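Long-range contacts in sorbitol dehydrogenase (Gluconobacter oxydans, PDB 5ITG), which probably oxidises the sugar alcohol D-sorbitol to L-sorbose with a nicotinamide cofactor, as a Rossmann-fold member of the mannitol dehydrogenase family: residues G27-G32 with P121-V126; W55-V60 with M98-D103; A113-L118 with F165-E170; A42-Q47 with H261-E266; N220-N225 with Q268-R273. One frame throughout, in Å; residues are numbered along the deposited sequence.

Contact 1. Residues G27-G32 with P121-V126; sequences GIVHFG and PAIRIV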
# COMPACT_ATOMS: atom_id res chain seq x y z
N GLY A 27 14.24 17.40 8.09
CA GLY A 27 13.19 18.22 7.51
C GLY A 27 11.85 17.52 7.59
O GLY A 27 10.80 18.11 7.34
N ILE A 28 11.90 16.23 7.93
CA ILE A 28 10.71 15.40 8.03
C ILE A 28 10.72 14.55 9.30
O ILE A 28 11.76 14.01 9.68
CB ILE A 28 10.63 14.40 6.84
CG1 ILE A 28 10.70 15.15 5.51
CG2 ILE A 28 9.35 13.56 6.92
CD1 ILE A 28 10.99 14.23 4.33
N VAL A 29 9.57 14.44 9.94
CA VAL A 29 9.43 13.58 11.11
C VAL A 29 8.47 12.49 10.64
O VAL A 29 7.39 12.80 10.12
CB VAL A 29 8.82 14.31 12.32
CG1 VAL A 29 8.35 13.29 13.36
CG2 VAL A 29 9.86 15.23 12.93
N HIS A 30 8.85 11.23 10.81
CA HIS A 30 8.00 10.12 10.38
C HIS A 30 7.53 9.24 11.52
O HIS A 30 8.33 8.75 12.31
CB HIS A 30 8.75 9.24 9.38
CG HIS A 30 7.92 8.11 8.85
ND1 HIS A 30 6.99 8.28 7.85
CD2 HIS A 30 7.84 6.81 9.23
CE1 HIS A 30 6.37 7.13 7.63
NE2 HIS A 30 6.87 6.22 8.45
N PHE A 31 6.22 9.02 11.58
CA PHE A 31 5.61 8.17 12.60
C PHE A 31 5.38 6.77 12.04
O PHE A 31 4.74 6.61 11.01
CB PHE A 31 4.27 8.76 13.05
CG PHE A 31 4.40 9.87 14.06
CD1 PHE A 31 4.61 9.58 15.41
CD2 PHE A 31 4.31 11.20 13.67
CE1 PHE A 31 4.73 10.60 16.36
CE2 PHE A 31 4.43 12.23 14.61
CZ PHE A 31 4.64 11.93 15.96
N GLY A 32 5.90 5.75 12.73
CA GLY A 32 5.74 4.39 12.27
C GLY A 32 6.84 3.98 11.31
O GLY A 32 6.64 3.95 10.10
N PRO A 121 11.24 24.70 13.24
CA PRO A 121 10.90 25.32 11.96
C PRO A 121 11.44 24.58 10.73
O PRO A 121 10.87 24.70 9.65
CB PRO A 121 11.49 26.73 12.10
CG PRO A 121 11.42 26.98 13.58
CD PRO A 121 11.90 25.66 14.13
N ALA A 122 12.53 23.84 10.91
CA ALA A 122 13.13 23.09 9.81
C ALA A 122 12.28 21.87 9.44
O ALA A 122 12.36 21.37 8.31
CB ALA A 122 14.54 22.64 10.18
N ILE A 123 11.48 21.40 10.38
CA ILE A 123 10.59 20.26 10.14
C ILE A 123 9.36 20.83 9.43
O ILE A 123 8.54 21.51 10.04
CB ILE A 123 10.19 19.58 11.45
CG1 ILE A 123 11.40 18.85 12.04
CG2 ILE A 123 9.03 18.62 11.22
CD1 ILE A 123 12.07 17.88 11.07
N ARG A 124 9.26 20.56 8.14
CA ARG A 124 8.16 21.08 7.33
C ARG A 124 7.15 20.02 6.87
O ARG A 124 6.10 20.34 6.31
CB ARG A 124 8.75 21.82 6.14
CG ARG A 124 9.60 23.01 6.55
CD ARG A 124 10.26 23.68 5.36
NE ARG A 124 11.54 23.07 5.00
CZ ARG A 124 12.21 23.35 3.89
NH1 ARG A 124 11.72 24.22 3.01
NH2 ARG A 124 13.37 22.77 3.65
N ILE A 125 7.47 18.76 7.12
CA ILE A 125 6.59 17.66 6.76
C ILE A 125 6.57 16.61 7.86
O ILE A 125 7.60 16.25 8.41
CB ILE A 125 7.04 16.95 5.47
CG1 ILE A 125 6.88 17.88 4.26
CG2 ILE A 125 6.21 15.68 5.26
CD1 ILE A 125 7.49 17.32 2.99
N VAL A 126 5.37 16.14 8.17
CA VAL A 126 5.20 15.09 9.16
C VAL A 126 4.52 13.93 8.42
O VAL A 126 3.35 14.02 8.08
CB VAL A 126 4.31 15.55 10.33
CG1 VAL A 126 4.06 14.39 11.29
CG2 VAL A 126 4.98 16.71 11.07
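I28 and I125 run alongside each other in the same sense, a clear example of how paired residues of neighbouring parallel strands present their branches to one face of a sheet. CG1 of I28 comes to 4.1 Å from CB of I125, and the CG2 methyls of the two isoleucines meet at a like distance. V29 looks to the other face, where it meets I123 crosswise, with V29 CG2 3.9 Å from I123 CG2. The far end of I123 does something different. With CG1 beside its own backbone N (chi1 -70°) and the chain bent again at chi2 (-54°), its CD1 methyl lies against the backbone of the opposite strand, 3.5 Å from G27 C. Further along, V126 CG1 reaches the F31 ring at its edge, in the ring plane, 4.0 Å from F31 CE2. The main chains are joined from just before strand 125-128: R124 N donates to G27 O at 3.0 Å, with a weak bond to the same oxygen from I125 N, and V29 N donates to I125 O at 3.1 Å. I28 CA adds a C-H...O contact to I125 O. Helices 111-119 and 164-177 cover the face of V29, F31 and V126, while V45 and F269 touch I28 and I125 on the other. The chemistry thus has two parts: directional bonds between peptide groups set the register, whereas the side chains across the contact add apolar packing, part of it against the neighbouring backbone, as suits adjacent parallel strands in the Rossmann sheet.

Contact 2. Residues W55-V60 with M98-D103; sequences WAIVGV and MGALRD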
# COMPACT_ATOMS: atom_id res chain seq x y z
N TRP A 55 16.41 17.66 4.18
CA TRP A 55 15.23 16.81 4.27
C TRP A 55 15.48 15.45 4.91
O TRP A 55 14.84 14.46 4.55
CB TRP A 55 14.62 16.64 2.89
CG TRP A 55 14.09 17.93 2.34
CD1 TRP A 55 14.66 18.71 1.37
CD2 TRP A 55 12.89 18.60 2.73
NE1 TRP A 55 13.89 19.82 1.14
CE2 TRP A 55 12.79 19.78 1.96
CE3 TRP A 55 11.88 18.32 3.67
CZ2 TRP A 55 11.73 20.68 2.09
CZ3 TRP A 55 10.82 19.21 3.79
CH2 TRP A 55 10.75 20.38 3.01
N ALA A 56 16.42 15.41 5.85
CA ALA A 56 16.72 14.16 6.55
C ALA A 56 15.45 13.79 7.30
O ALA A 56 14.59 14.64 7.52
CB ALA A 56 17.86 14.36 7.54
N ILE A 57 15.33 12.52 7.68
CA ILE A 57 14.13 12.06 8.38
C ILE A 57 14.39 11.65 9.83
O ILE A 57 15.34 10.94 10.11
CB ILE A 57 13.50 10.85 7.65
CG1 ILE A 57 13.17 11.20 6.20
CG2 ILE A 57 12.24 10.42 8.37
CD1 ILE A 57 12.78 9.98 5.35
N VAL A 58 13.53 12.11 10.73
CA VAL A 58 13.63 11.74 12.14
C VAL A 58 12.48 10.76 12.35
O VAL A 58 11.32 11.14 12.25
CB VAL A 58 13.42 12.95 13.08
CG1 VAL A 58 13.47 12.49 14.52
CG2 VAL A 58 14.47 14.01 12.82
N GLY A 59 12.79 9.50 12.64
CA GLY A 59 11.75 8.51 12.83
C GLY A 59 11.24 8.41 14.26
O GLY A 59 12.00 8.56 15.21
N VAL A 60 9.94 8.15 14.41
CA VAL A 60 9.34 8.03 15.73
C VAL A 60 8.46 6.79 15.85
O VAL A 60 7.57 6.56 15.03
CB VAL A 60 8.47 9.26 16.07
CG1 VAL A 60 7.90 9.12 17.48
CG2 VAL A 60 9.30 10.53 15.96
N MSE A 98 21.18 2.79 3.18
CA MSE A 98 20.36 3.99 3.24
C MSE A 98 20.74 4.92 4.40
O MSE A 98 20.89 4.47 5.53
CB MSE A 98 18.90 3.57 3.40
CG MSE A 98 18.41 2.62 2.33
SE MSE A 98 17.82 3.57 0.77
CE MSE A 98 16.19 4.29 1.53
N GLY A 99 20.86 6.21 4.11
CA GLY A 99 21.23 7.15 5.15
C GLY A 99 20.22 8.25 5.48
O GLY A 99 20.45 9.05 6.39
N ALA A 100 19.09 8.28 4.78
CA ALA A 100 18.07 9.31 5.00
C ALA A 100 17.50 9.41 6.42
O ALA A 100 17.16 10.50 6.87
CB ALA A 100 16.92 9.13 4.00
N LEU A 101 17.39 8.28 7.11
CA LEU A 101 16.85 8.24 8.47
C LEU A 101 17.99 8.57 9.42
O LEU A 101 18.85 7.72 9.68
CB LEU A 101 16.30 6.85 8.77
CG LEU A 101 15.60 6.60 10.10
CD1 LEU A 101 14.37 7.48 10.22
CD2 LEU A 101 15.21 5.13 10.19
N ARG A 102 18.00 9.79 9.95
CA ARG A 102 19.08 10.23 10.83
C ARG A 102 18.88 10.05 12.33
O ARG A 102 19.82 10.21 13.11
CB ARG A 102 19.44 11.68 10.53
CG ARG A 102 20.15 11.88 9.19
CD ARG A 102 21.52 11.19 9.16
NE ARG A 102 21.44 9.79 8.75
CZ ARG A 102 21.97 8.77 9.42
NH1 ARG A 102 22.63 8.99 10.55
NH2 ARG A 102 21.86 7.53 8.96
N ASP A 103 17.67 9.73 12.75
CA ASP A 103 17.41 9.50 14.17
C ASP A 103 16.16 8.66 14.31
O ASP A 103 15.25 8.74 13.48
CB ASP A 103 17.24 10.83 14.91
CG ASP A 103 17.65 10.74 16.38
OD1 ASP A 103 17.66 9.62 16.94
OD2 ASP A 103 17.97 11.79 16.97
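Parallel pairing in the Rossmann sheet continues where strand 56-61 meets strand 93-106, with I57 set against L101 and the short strand axes splayed by 56°. I57 uses both its backbone groups here: its N donates to A100 O at 2.8 Å, and its O accepts R102 N at 2.9 Å, in the carbonyl plane. The next link, G59 N to D103 O at 2.7 Å, falls one residue later on the 98-103 side than regular pairing would put it, and D103 N is buried without a partner, so the pairing is consistent with a bulge at R102. Among the side chains, I57 and L101 meet nearly perpendicular, I57 CG2 lying 4.1 Å from L101 CD1. That same leucine methyl approaches G59 N to 3.5 Å, and a beta carbon on G59 would run into it. R102 folds back on its own segment through bends at chi2 (-64°) and chi3 (87°). NE thereby reaches G99 O at 2.7 Å with the oxygen close to the guanidinium plane, while R102 CG rests 3.8 Å from A56 CB; D79 O takes a further bond from NH2. V58 and D103 run alongside each other, and the carboxylate of D103 forms a salt bridge with K76. With strand 26-31 bonded along the other side of strand 56-61, the arrangement is that of adjacent parallel strands in a dinucleotide-binding Rossmann fold, here accommodating an irregular neighbour.

Contact 3. Residues A113-L118 with F165-E170; sequences AVLKHL and FGYVVE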
# COMPACT_ATOMS: atom_id res chain seq x y z
N ALA A 113 10.91 15.11 23.80
CA ALA A 113 11.91 14.95 22.74
C ALA A 113 11.26 14.92 21.36
O ALA A 113 11.80 15.47 20.39
CB ALA A 113 12.70 13.68 22.97
N VAL A 114 10.11 14.26 21.27
CA VAL A 114 9.39 14.17 20.01
C VAL A 114 8.80 15.52 19.65
O VAL A 114 8.86 15.96 18.50
CB VAL A 114 8.24 13.13 20.09
CG1 VAL A 114 7.37 13.21 18.83
CG2 VAL A 114 8.81 11.74 20.24
N LEU A 115 8.22 16.18 20.65
CA LEU A 115 7.60 17.49 20.45
C LEU A 115 8.61 18.55 20.02
O LEU A 115 8.27 19.45 19.25
CB LEU A 115 6.88 17.94 21.72
CG LEU A 115 5.50 17.31 21.96
CD1 LEU A 115 4.97 17.76 23.32
CD2 LEU A 115 4.54 17.72 20.85
N LYS A 116 9.84 18.45 20.51
CA LYS A 116 10.88 19.40 20.14
C LYS A 116 11.13 19.32 18.64
O LYS A 116 11.27 20.35 17.96
CB LYS A 116 12.19 19.10 20.88
CG LYS A 116 13.29 20.12 20.61
CD LYS A 116 14.63 19.69 21.19
CE LYS A 116 15.70 20.77 20.97
NZ LYS A 116 15.77 21.21 19.54
N HIS A 117 11.20 18.11 18.11
CA HIS A 117 11.43 17.94 16.68
C HIS A 117 10.24 18.47 15.90
O HIS A 117 10.40 19.17 14.91
CB HIS A 117 11.64 16.46 16.33
CG HIS A 117 13.07 16.03 16.38
ND1 HIS A 117 13.60 15.30 17.43
CD2 HIS A 117 14.09 16.22 15.51
CE1 HIS A 117 14.88 15.07 17.20
NE2 HIS A 117 15.20 15.62 16.04
N LEU A 118 9.04 18.14 16.38
CA LEU A 118 7.80 18.56 15.74
C LEU A 118 7.60 20.07 15.66
O LEU A 118 6.96 20.56 14.72
CB LEU A 118 6.62 17.92 16.48
CG LEU A 118 5.93 16.71 15.86
CD1 LEU A 118 6.88 15.90 15.00
CD2 LEU A 118 5.34 15.86 16.98
N PHE A 165 -2.15 11.50 16.97
CA PHE A 165 -3.08 12.63 16.91
C PHE A 165 -2.69 13.68 17.94
O PHE A 165 -2.60 14.88 17.63
CB PHE A 165 -4.50 12.15 17.20
CG PHE A 165 -4.84 10.86 16.53
CD1 PHE A 165 -4.92 10.78 15.14
CD2 PHE A 165 -5.06 9.71 17.28
CE1 PHE A 165 -5.21 9.57 14.51
CE2 PHE A 165 -5.36 8.50 16.66
CZ PHE A 165 -5.43 8.43 15.26
N GLY A 166 -2.44 13.23 19.17
CA GLY A 166 -2.06 14.14 20.23
C GLY A 166 -0.75 14.87 19.96
O GLY A 166 -0.66 16.07 20.19
N TYR A 167 0.25 14.13 19.48
CA TYR A 167 1.56 14.72 19.18
C TYR A 167 1.48 15.76 18.08
O TYR A 167 2.00 16.87 18.21
CB TYR A 167 2.54 13.62 18.76
CG TYR A 167 3.24 12.92 19.90
CD1 TYR A 167 4.27 13.54 20.60
CD2 TYR A 167 2.88 11.62 20.27
CE1 TYR A 167 4.94 12.89 21.65
CE2 TYR A 167 3.53 10.96 21.32
CZ TYR A 167 4.56 11.60 22.00
OH TYR A 167 5.21 10.96 23.03
N VAL A 168 0.84 15.39 16.98
CA VAL A 168 0.71 16.27 15.82
C VAL A 168 -0.08 17.54 16.12
O VAL A 168 0.37 18.64 15.83
CB VAL A 168 0.08 15.52 14.63
CG1 VAL A 168 -0.30 16.50 13.52
CG2 VAL A 168 1.08 14.49 14.09
N VAL A 169 -1.26 17.38 16.70
CA VAL A 169 -2.09 18.54 17.01
C VAL A 169 -1.45 19.43 18.08
O VAL A 169 -1.49 20.65 17.96
CB VAL A 169 -3.51 18.10 17.43
CG1 VAL A 169 -4.29 19.27 17.99
CG2 VAL A 169 -4.24 17.52 16.21
N GLU A 170 -0.84 18.84 19.11
CA GLU A 170 -0.19 19.65 20.14
C GLU A 170 0.99 20.39 19.51
O GLU A 170 1.25 21.55 19.83
CB GLU A 170 0.29 18.77 21.30
CG GLU A 170 1.14 19.49 22.34
CD GLU A 170 0.39 20.58 23.11
OE1 GLU A 170 -0.81 20.82 22.85
OE2 GLU A 170 1.02 21.22 23.98
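Apolar helix-helix packing on one face of the Rossmann sheet is illustrated by V114, L115 and L118 of helix 111-119 closing on Y167 of helix 164-177. The short axes approach to 9.9 Å and cross at -43°, with no hydrogen bond between the segments; the contact is made by apolar side chains, partly against the backbone carbonyl of Y167. Y167 has CG beside its backbone N (chi1 -85°), which lays the ring across the flank of the other helix. V114 comes obliquely to that ring, the two side chains almost square to one another, with V114 CG1 3.6 Å from Y167 CD1 and V114 CB 3.7 Å from Y167 CE1. L115 CG adds a looser touch, 4.2 Å from Y167 CD1. Nearer the root of the tyrosine, L118 CD2 sits 4.0 Å from Y167 CB and 3.7 Å from Y167 O; this leucine holds an unusual chi1 of -102°. L115 CD2 approaches the same carbonyl oxygen and, at 4.1 Å, also rests on E170 CG. The carboxylate of E170 turns to other partners, making salt bridges with R173 and R174. Replacing Y167 with an alanine would probably open a gap beside V114 and L115 and leave their branches without the ring they pack on. Beneath the pair lies strand 26-31, where L118 touches V29 and F31 and Y167 touches F31. On its far flank, helix 164-177 packs through F165, V168 and V169 against helix 194-209, which sets it between that helix and helix 111-119.

Contact 4. Residues A42-Q47 with H261-E266; sequences AFYVEQ and HQWVLE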
# COMPACT_ATOMS: atom_id res chain seq x y z
N ALA A 42 11.52 6.68 2.47
CA ALA A 42 12.93 6.90 2.75
C ALA A 42 13.76 6.75 1.48
O ALA A 42 14.77 7.43 1.29
CB ALA A 42 13.41 5.92 3.82
N PHE A 43 13.31 5.85 0.61
CA PHE A 43 13.97 5.56 -0.66
C PHE A 43 13.98 6.76 -1.59
O PHE A 43 15.02 7.09 -2.18
CB PHE A 43 13.26 4.38 -1.35
CG PHE A 43 13.85 3.99 -2.67
CD1 PHE A 43 15.04 3.27 -2.73
CD2 PHE A 43 13.20 4.32 -3.85
CE1 PHE A 43 15.57 2.87 -3.96
CE2 PHE A 43 13.73 3.93 -5.09
CZ PHE A 43 14.92 3.21 -5.14
N TYR A 44 12.84 7.42 -1.74
CA TYR A 44 12.75 8.59 -2.61
C TYR A 44 13.54 9.77 -2.05
O TYR A 44 14.23 10.48 -2.78
CB TYR A 44 11.29 9.00 -2.84
CG TYR A 44 10.55 8.08 -3.79
CD1 TYR A 44 10.73 8.19 -5.17
CD2 TYR A 44 9.68 7.10 -3.31
CE1 TYR A 44 10.05 7.34 -6.06
CE2 TYR A 44 9.00 6.24 -4.19
CZ TYR A 44 9.19 6.37 -5.56
OH TYR A 44 8.53 5.52 -6.41
N VAL A 45 13.44 9.98 -0.74
CA VAL A 45 14.16 11.08 -0.11
C VAL A 45 15.67 10.89 -0.28
O VAL A 45 16.40 11.85 -0.53
CB VAL A 45 13.80 11.18 1.39
CG1 VAL A 45 14.74 12.15 2.10
CG2 VAL A 45 12.36 11.65 1.54
N GLU A 46 16.12 9.64 -0.16
CA GLU A 46 17.53 9.31 -0.30
C GLU A 46 18.09 9.81 -1.63
O GLU A 46 19.27 10.16 -1.72
CB GLU A 46 17.71 7.79 -0.23
CG GLU A 46 19.15 7.31 -0.33
CD GLU A 46 19.86 7.35 1.01
OE1 GLU A 46 19.46 8.15 1.87
OE2 GLU A 46 20.83 6.58 1.19
N GLN A 47 17.24 9.86 -2.65
CA GLN A 47 17.64 10.29 -3.98
C GLN A 47 17.60 11.79 -4.26
O GLN A 47 18.01 12.23 -5.33
CB GLN A 47 16.80 9.56 -5.03
CG GLN A 47 16.91 8.05 -4.94
CD GLN A 47 15.87 7.35 -5.79
OE1 GLN A 47 15.89 7.44 -7.02
NE2 GLN A 47 14.93 6.66 -5.13
N HIS A 261 8.69 0.60 -8.19
CA HIS A 261 8.27 1.51 -7.14
C HIS A 261 7.54 2.68 -7.77
O HIS A 261 7.86 3.11 -8.88
CB HIS A 261 9.49 2.00 -6.33
CG HIS A 261 10.56 2.64 -7.16
ND1 HIS A 261 10.57 3.99 -7.45
CD2 HIS A 261 11.66 2.12 -7.76
CE1 HIS A 261 11.64 4.27 -8.18
NE2 HIS A 261 12.31 3.16 -8.38
N GLN A 262 6.52 3.18 -7.07
CA GLN A 262 5.76 4.29 -7.60
C GLN A 262 5.20 5.14 -6.48
O GLN A 262 4.80 4.63 -5.43
CB GLN A 262 4.61 3.78 -8.48
CG GLN A 262 3.69 4.89 -8.99
CD GLN A 262 2.84 4.44 -10.17
OE1 GLN A 262 2.39 3.29 -10.23
NE2 GLN A 262 2.61 5.34 -11.12
N TRP A 263 5.18 6.45 -6.72
CA TRP A 263 4.63 7.37 -5.74
C TRP A 263 4.00 8.54 -6.47
O TRP A 263 4.68 9.33 -7.10
CB TRP A 263 5.73 7.88 -4.81
CG TRP A 263 5.20 8.61 -3.60
CD1 TRP A 263 3.90 8.80 -3.26
CD2 TRP A 263 5.98 9.25 -2.58
NE1 TRP A 263 3.81 9.52 -2.08
CE2 TRP A 263 5.08 9.81 -1.65
CE3 TRP A 263 7.36 9.40 -2.36
CZ2 TRP A 263 5.50 10.50 -0.51
CZ3 TRP A 263 7.78 10.10 -1.23
CH2 TRP A 263 6.86 10.64 -0.33
N VAL A 264 2.67 8.62 -6.38
CA VAL A 264 1.92 9.69 -7.00
C VAL A 264 1.50 10.55 -5.82
O VAL A 264 0.90 10.06 -4.87
CB VAL A 264 0.70 9.15 -7.75
CG1 VAL A 264 -0.12 10.30 -8.31
CG2 VAL A 264 1.18 8.24 -8.89
N LEU A 265 1.81 11.84 -5.88
CA LEU A 265 1.52 12.71 -4.75
C LEU A 265 0.89 14.04 -5.13
O LEU A 265 1.36 14.71 -6.05
CB LEU A 265 2.84 12.95 -4.00
CG LEU A 265 2.97 13.82 -2.76
CD1 LEU A 265 2.25 13.18 -1.59
CD2 LEU A 265 4.46 14.00 -2.45
N GLU A 266 -0.19 14.41 -4.44
CA GLU A 266 -0.84 15.68 -4.71
C GLU A 266 0.11 16.77 -4.21
O GLU A 266 0.64 16.68 -3.10
CB GLU A 266 -2.20 15.75 -4.01
CG GLU A 266 -3.27 14.93 -4.72
CD GLU A 266 -4.61 14.89 -3.99
OE1 GLU A 266 -4.69 15.35 -2.83
OE2 GLU A 266 -5.58 14.38 -4.58
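The hydroxyl of Y44 accepts a hydrogen bond from H261 ND1 at 2.8 Å, nearly straight at 167° and with the oxygen in the imidazole plane. This bond sits within a cluster of four aromatic residues. F43 turns its edge to the face of the same imidazole in a T-shaped pair, planes at 68°, with CE2 over the middle of the ring and 3.7 Å from H261 NE2. Y44 and W263 pass each other head to tail, their rings oblique: Y44 CD2 is 3.4 Å from W263 CE3, and Y44 CE2 lies 3.7 Å from W263 CB. The imidazole is thus fixed from two directions, in its plane by the phenol oxygen and over a face by F43. A phenylalanine in place of Y44 is likely to leave H261 ND1 without its acceptor and the imidazole freer to turn. In the next shell, H40 meets the Y44 ring edge-to-face, touches W263 and bonds to Q262 O, while R230 makes a cation-pi contact with F43. Q47 NE2 bonds to F43 O at 3.0 Å from above the carbonyl plane. Helix 41-46 lies against strands 82-87 and 93-106 through F43; through Y44 it meets W263 of strand 263-266 and, with F43, H261 just before that strand, which is the central member of a three-stranded sheet flanked by strands 226-228 and 282-284.

Contact 5. Residues N220-N225 with Q268-R273; sequences NATFPN and QFADGR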
# COMPACT_ATOMS: atom_id res chain seq x y z
N ASN A 220 -4.23 26.26 7.61
CA ASN A 220 -2.80 26.36 7.34
C ASN A 220 -2.06 25.07 7.06
O ASN A 220 -1.09 25.06 6.30
CB ASN A 220 -2.14 27.12 8.49
CG ASN A 220 -2.60 28.57 8.56
OD1 ASN A 220 -2.20 29.40 7.74
ND2 ASN A 220 -3.46 28.88 9.53
N ALA A 221 -2.49 23.97 7.66
CA ALA A 221 -1.85 22.69 7.41
C ALA A 221 -2.41 22.16 6.10
O ALA A 221 -3.38 22.70 5.57
CB ALA A 221 -2.15 21.72 8.55
N THR A 222 -1.80 21.11 5.57
CA THR A 222 -2.29 20.50 4.33
C THR A 222 -2.24 18.99 4.54
O THR A 222 -1.42 18.50 5.33
CB THR A 222 -1.42 20.89 3.10
OG1 THR A 222 -0.07 20.43 3.28
CG2 THR A 222 -1.42 22.41 2.90
N PHE A 223 -3.12 18.27 3.85
CA PHE A 223 -3.21 16.81 3.94
C PHE A 223 -3.31 16.20 2.53
O PHE A 223 -4.34 15.62 2.17
CB PHE A 223 -4.45 16.39 4.74
CG PHE A 223 -4.52 16.98 6.13
CD1 PHE A 223 -4.95 18.29 6.33
CD2 PHE A 223 -4.16 16.22 7.24
CE1 PHE A 223 -5.01 18.83 7.62
CE2 PHE A 223 -4.21 16.75 8.53
CZ PHE A 223 -4.64 18.06 8.71
N PRO A 224 -2.23 16.31 1.75
CA PRO A 224 -2.25 15.77 0.39
C PRO A 224 -2.49 14.28 0.33
O PRO A 224 -2.04 13.53 1.20
CB PRO A 224 -0.87 16.14 -0.16
CG PRO A 224 -0.01 16.01 1.07
CD PRO A 224 -0.86 16.70 2.13
N ASN A 225 -3.22 13.85 -0.70
CA ASN A 225 -3.48 12.43 -0.90
C ASN A 225 -2.33 11.92 -1.76
O ASN A 225 -1.79 12.65 -2.60
CB ASN A 225 -4.78 12.21 -1.67
CG ASN A 225 -6.00 12.56 -0.85
OD1 ASN A 225 -6.30 11.91 0.15
ND2 ASN A 225 -6.72 13.58 -1.29
N GLN A 268 0.30 19.57 -2.58
CA GLN A 268 -0.35 20.48 -1.65
C GLN A 268 0.48 20.48 -0.37
O GLN A 268 0.22 19.70 0.55
CB GLN A 268 -1.77 20.01 -1.34
CG GLN A 268 -2.55 19.55 -2.56
CD GLN A 268 -3.89 18.94 -2.20
OE1 GLN A 268 -4.01 18.21 -1.21
NE2 GLN A 268 -4.91 19.21 -3.01
N PHE A 269 1.48 21.35 -0.31
CA PHE A 269 2.34 21.44 0.86
C PHE A 269 2.22 22.79 1.55
O PHE A 269 2.17 23.83 0.89
CB PHE A 269 3.78 21.11 0.47
CG PHE A 269 4.00 19.65 0.15
CD1 PHE A 269 3.47 19.09 -1.01
CD2 PHE A 269 4.61 18.81 1.08
CE1 PHE A 269 3.56 17.71 -1.24
CE2 PHE A 269 4.70 17.44 0.85
CZ PHE A 269 4.17 16.89 -0.31
N ALA A 270 2.15 22.76 2.87
CA ALA A 270 1.99 23.97 3.68
C ALA A 270 3.23 24.85 3.76
O ALA A 270 3.12 26.08 3.77
CB ALA A 270 1.54 23.59 5.09
N ASP A 271 4.40 24.23 3.82
CA ASP A 271 5.62 25.00 3.94
C ASP A 271 6.81 24.38 3.22
O ASP A 271 7.84 24.10 3.84
CB ASP A 271 5.93 25.19 5.43
CG ASP A 271 7.05 26.18 5.68
OD1 ASP A 271 7.24 27.08 4.83
OD2 ASP A 271 7.71 26.08 6.73
N GLY A 272 6.66 24.16 1.92
CA GLY A 272 7.74 23.60 1.13
C GLY A 272 7.82 22.08 1.13
O GLY A 272 7.22 21.41 1.96
N ARG A 273 8.60 21.55 0.19
CA ARG A 273 8.78 20.12 0.05
C ARG A 273 10.05 19.82 -0.74
O ARG A 273 10.56 20.69 -1.45
CB ARG A 273 7.61 19.49 -0.70
CG ARG A 273 7.50 19.94 -2.16
CD ARG A 273 6.56 19.04 -2.94
NE ARG A 273 6.26 19.51 -4.30
CZ ARG A 273 7.10 19.45 -5.33
NH1 ARG A 273 8.31 18.92 -5.19
NH2 ARG A 273 6.70 19.89 -6.52
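T222 reaches Q268 and A270 with every atom of its side chain. CB lies 3.3 Å from Q268 O. One bond further out, OG1 stands between the backbone N and the carbonyl carbon (chi1 61°), which brings it to 2.8 Å from Q268 O as a hydrogen-bond donor. It approaches from above the carbonyl plane, 38° out of it, so no lone pair is met squarely; T184 OG1 is a second hydrogen-bonding partner of this hydroxyl. The methyl CG2 takes the other branch and packs against A270, 3.9 Å from its CB. The two loops extend the ends of an antiparallel pair: 220-225 leads from helix 211-220 into strand 226-228, whereas the loop of residues 268-273 follows strand 263-266, and a backbone bond from T222 to V185 links the first loop to the Rossmann sheet. Beside the threonine, the P224 ring leans on the same carbonyl, its CD 3.6 Å from Q268 O. The F269 ring is a more distant neighbour, with its CZ 4.5 Å from P224 CG. At the helix end, A270 CB closes on N220 O to 3.2 Å.

How the contacts relate
From the N terminus, contact 1 opens at strand 26-31 and contact 4 at helix 41-46. Contact 2 then opens and closes, nested within the loops of both, and its strand 56-61 lies beside strand 26-31 in the Rossmann sheet. Contact 3 opens on helix 111-119 before contact 1 closes at 121-126, so these two cross; contact 4, still open there, crosses contact 1 too. Contact 3 closes on helix 164-177, inside the loop of contact 4. Contact 5 opens at 220-225, contact 4 closes at 261-266, and contact 5 closes last, crossing it; E266 and N225 join them directly. Contact 4 ties helix 41-46 to the segment entering the three-stranded sheet; contact 5 joins loops beside it.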